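Local coordinates for folylpolyglutamate synthase protein FOLC (Mycobacterium tuberculosis, PDB 2VOS) that probably adds L-glutamate to dihydropteroate and successively to tetrahydrofolate, using ATP, to make dihydrofolate and folylpolyglutamates, at residues 76-81 and 303-308. Numbering follows the deposited sequence.
Sequences TSVARM and VLALAS. With CO (cobalt (II) ion), chain E; ADP (adenosine-5'-diphosphate), chain B.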
loop_
_atom_site.group_PDB
_atom_site.type_symbol
_atom_site.label_atom_id
_atom_site.label_comp_id
_atom_site.label_asym_id
_atom_site.label_seq_id
_atom_site.Cartn_x
_atom_site.Cartn_y
_atom_site.Cartn_z
ATOM N N THR A 76 -1.103 0.655 -2.493
ATOM C CA THR A 76 0.341 0.802 -2.778
ATOM C C THR A 76 0.753 -0.088 -3.952
ATOM O O THR A 76 1.499 0.347 -4.845
ATOM C CB THR A 76 1.215 0.514 -1.516
ATOM O OG1 THR A 76 1.032 1.622 -0.650
ATOM C CG2 THR A 76 2.723 0.499 -1.932
ATOM N N SER A 77 0.311 -1.337 -3.932
ATOM C CA SER A 77 0.691 -2.228 -5.030
ATOM C C SER A 77 0.168 -1.691 -6.389
ATOM O O SER A 77 0.872 -1.727 -7.417
ATOM C CB SER A 77 0.101 -3.614 -4.793
ATOM O OG SER A 77 0.780 -4.317 -3.773
ATOM N N VAL A 78 -1.087 -1.214 -6.411
ATOM C CA VAL A 78 -1.656 -0.641 -7.649
ATOM C C VAL A 78 -0.872 0.600 -8.045
ATOM O O VAL A 78 -0.606 0.824 -9.247
ATOM C CB VAL A 78 -3.196 -0.291 -7.509
ATOM C CG1 VAL A 78 -3.681 0.565 -8.770
ATOM C CG2 VAL A 78 -4.007 -1.619 -7.431
ATOM N N ALA A 79 -0.492 1.440 -7.070
ATOM C CA ALA A 79 0.255 2.675 -7.376
ATOM C C ALA A 79 1.549 2.279 -8.080
ATOM O O ALA A 79 1.942 2.890 -9.056
ATOM C CB ALA A 79 0.590 3.450 -6.116
ATOM N N ARG A 80 2.245 1.282 -7.536
ATOM C CA ARG A 80 3.528 0.864 -8.147
ATOM C C ARG A 80 3.387 0.214 -9.533
ATOM O O ARG A 80 4.300 0.369 -10.354
ATOM C CB ARG A 80 4.288 -0.081 -7.247
ATOM C CG ARG A 80 4.653 0.657 -5.873
ATOM C CD ARG A 80 5.376 -0.343 -4.941
ATOM N NE ARG A 80 6.733 -0.711 -5.413
ATOM C CZ ARG A 80 7.862 -0.072 -5.080
ATOM N NH1 ARG A 80 7.858 0.996 -4.283
ATOM N NH2 ARG A 80 9.027 -0.492 -5.558
HETATM N N MSE A 81 2.279 -0.497 -9.773
HETATM C CA MSE A 81 1.945 -1.059 -11.077
HETATM C C MSE A 81 1.647 0.047 -12.109
HETATM O O MSE A 81 2.188 0.016 -13.202
HETATM C CB MSE A 81 0.736 -1.978 -10.976
HETATM C CG MSE A 81 1.155 -3.325 -10.347
HETATM SE SE MSE A 81 -0.493 -4.234 -9.841
HETATM C CE MSE A 81 0.232 -5.863 -9.139
ATOM N N VAL A 303 -4.978 -5.863 -13.202
ATOM C CA VAL A 303 -5.893 -5.430 -14.253
ATOM C C VAL A 303 -6.491 -4.065 -13.870
ATOM O O VAL A 303 -6.823 -3.258 -14.728
ATOM C CB VAL A 303 -7.052 -6.448 -14.466
ATOM C CG1 VAL A 303 -8.012 -6.439 -13.272
ATOM C CG2 VAL A 303 -7.779 -6.159 -15.771
ATOM N N LEU A 304 -6.606 -3.789 -12.574
ATOM C CA LEU A 304 -7.082 -2.479 -12.168
ATOM C C LEU A 304 -6.089 -1.375 -12.584
ATOM O O LEU A 304 -6.494 -0.303 -13.039
ATOM C CB LEU A 304 -7.249 -2.463 -10.629
ATOM C CG LEU A 304 -7.849 -1.184 -10.063
ATOM C CD1 LEU A 304 -9.250 -0.933 -10.692
ATOM C CD2 LEU A 304 -8.020 -1.383 -8.485
ATOM N N ALA A 305 -4.782 -1.629 -12.360
ATOM C CA ALA A 305 -3.715 -0.704 -12.764
ATOM C C ALA A 305 -3.712 -0.516 -14.295
ATOM O O ALA A 305 -3.524 0.612 -14.831
ATOM C CB ALA A 305 -2.367 -1.237 -12.303
ATOM N N LEU A 306 -3.877 -1.620 -15.026
ATOM C CA LEU A 306 -3.922 -1.535 -16.482
ATOM C C LEU A 306 -5.092 -0.630 -16.940
ATOM O O LEU A 306 -4.886 0.325 -17.698
ATOM C CB LEU A 306 -4.021 -2.927 -17.086
ATOM C CG LEU A 306 -4.381 -3.016 -18.594
ATOM C CD1 LEU A 306 -3.164 -2.464 -19.350
ATOM C CD2 LEU A 306 -4.658 -4.484 -19.028
ATOM N N ALA A 307 -6.303 -0.907 -16.485
ATOM C CA ALA A 307 -7.468 -0.105 -16.857
ATOM C C ALA A 307 -7.242 1.374 -16.491
ATOM O O ALA A 307 -7.541 2.271 -17.291
ATOM C CB ALA A 307 -8.736 -0.665 -16.169
ATOM N N SER A 308 -6.605 1.650 -15.358
ATOM C CA SER A 308 -6.330 3.037 -14.959
ATOM C C SER A 308 -5.362 3.740 -15.935
ATOM O O SER A 308 -5.518 4.921 -16.254
ATOM C CB SER A 308 -5.712 3.074 -13.549
ATOM O OG SER A 308 -6.606 2.473 -12.621
HETATM CO CO CO E . -0.412 1.793 0.988
HETATM P PB ADP B . -2.585 -0.579 0.754
HETATM O O1B ADP B . -1.623 0.412 0.154
HETATM O O2B ADP B . -2.433 -0.717 2.244
HETATM O O3B ADP B . -4.012 -0.477 0.306
HETATM P PA ADP B . -0.811 -2.717 -0.281
HETATM O O1A ADP B . 0.305 -2.089 0.542
HETATM O O2A ADP B . -0.692 -3.115 -1.743
HETATM O O3A ADP B . -2.247 -2.028 0.098
HETATM O "O5'" ADP B . -1.024 -4.144 0.465
HETATM C "C5'" ADP B . -1.060 -4.332 1.887
HETATM C "C4'" ADP B . -1.353 -5.834 2.099
HETATM O "O4'" ADP B . -2.688 -6.126 1.603
HETATM C "C3'" ADP B . -0.492 -6.771 1.255
HETATM O "O3'" ADP B . 0.582 -7.294 2.010
HETATM C "C2'" ADP B . -1.319 -7.967 0.877
HETATM O "O2'" ADP B . -1.385 -8.827 2.066
HETATM C "C1'" ADP B . -2.704 -7.373 0.864
HETATM N N9 ADP B . -3.255 -6.982 -0.465
HETATM C C8 ADP B . -2.752 -6.166 -1.451
HETATM N N7 ADP B . -3.658 -6.059 -2.469
HETATM C C5 ADP B . -4.783 -6.721 -2.067
HETATM C C6 ADP B . -6.120 -6.980 -2.615
HETATM N N6 ADP B . -6.476 -6.500 -3.825
HETATM N N1 ADP B . -6.928 -7.754 -1.881
HETATM C C2 ADP B . -6.625 -8.324 -0.686
HETATM N N3 ADP B . -5.423 -8.112 -0.089
HETATM C C4 ADP B . -4.506 -7.344 -0.763
HETATM O O HOH W 1 -1.721 2.195 2.659
HETATM O O HOH W 2 0.560 0.261 2.054
#
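CB of Met-81 presses on CB of Ala-305 at 3.5 Å, tighter than usual for two carbons, where the helix that begins in the P-loop of the Mur ligase-type ATP-binding domain meets helix 296-312. The segment axes approach to 8.8 Å at 47°, and the small alanine lets the backbones come close at Val-78. Beyond CB, the selenomethionine chain turns off: with CG beside its own backbone N (chi1 -76°) it runs extended, leaving 303-308 and touching Gln-298 and Asn-301, earlier on helix 296-312. The two branches of Val-78 divide the rest of the interface. CG1 lies 4.2 Å from Ala-305 CB, while CG2 meets CD2 of Leu-304, whose side chain crosses that of the valine at about a right angle and also packs on Val-193 and Val-233 of the central sheet. In this buried seam no hydrogen bond passes between the two segments. Val-78 also packs on Asn-301, which binds ADP, and just before it on its own helix Ser-77 donates from N and OG to ADP O2A. Thr-76 N donates to O1B of the ADP beta-phosphate over 2.7 Å, and the same oxygen binds the cobalt ion at 2.0 Å, which Thr-76 OG1 also binds, at 2.2 Å.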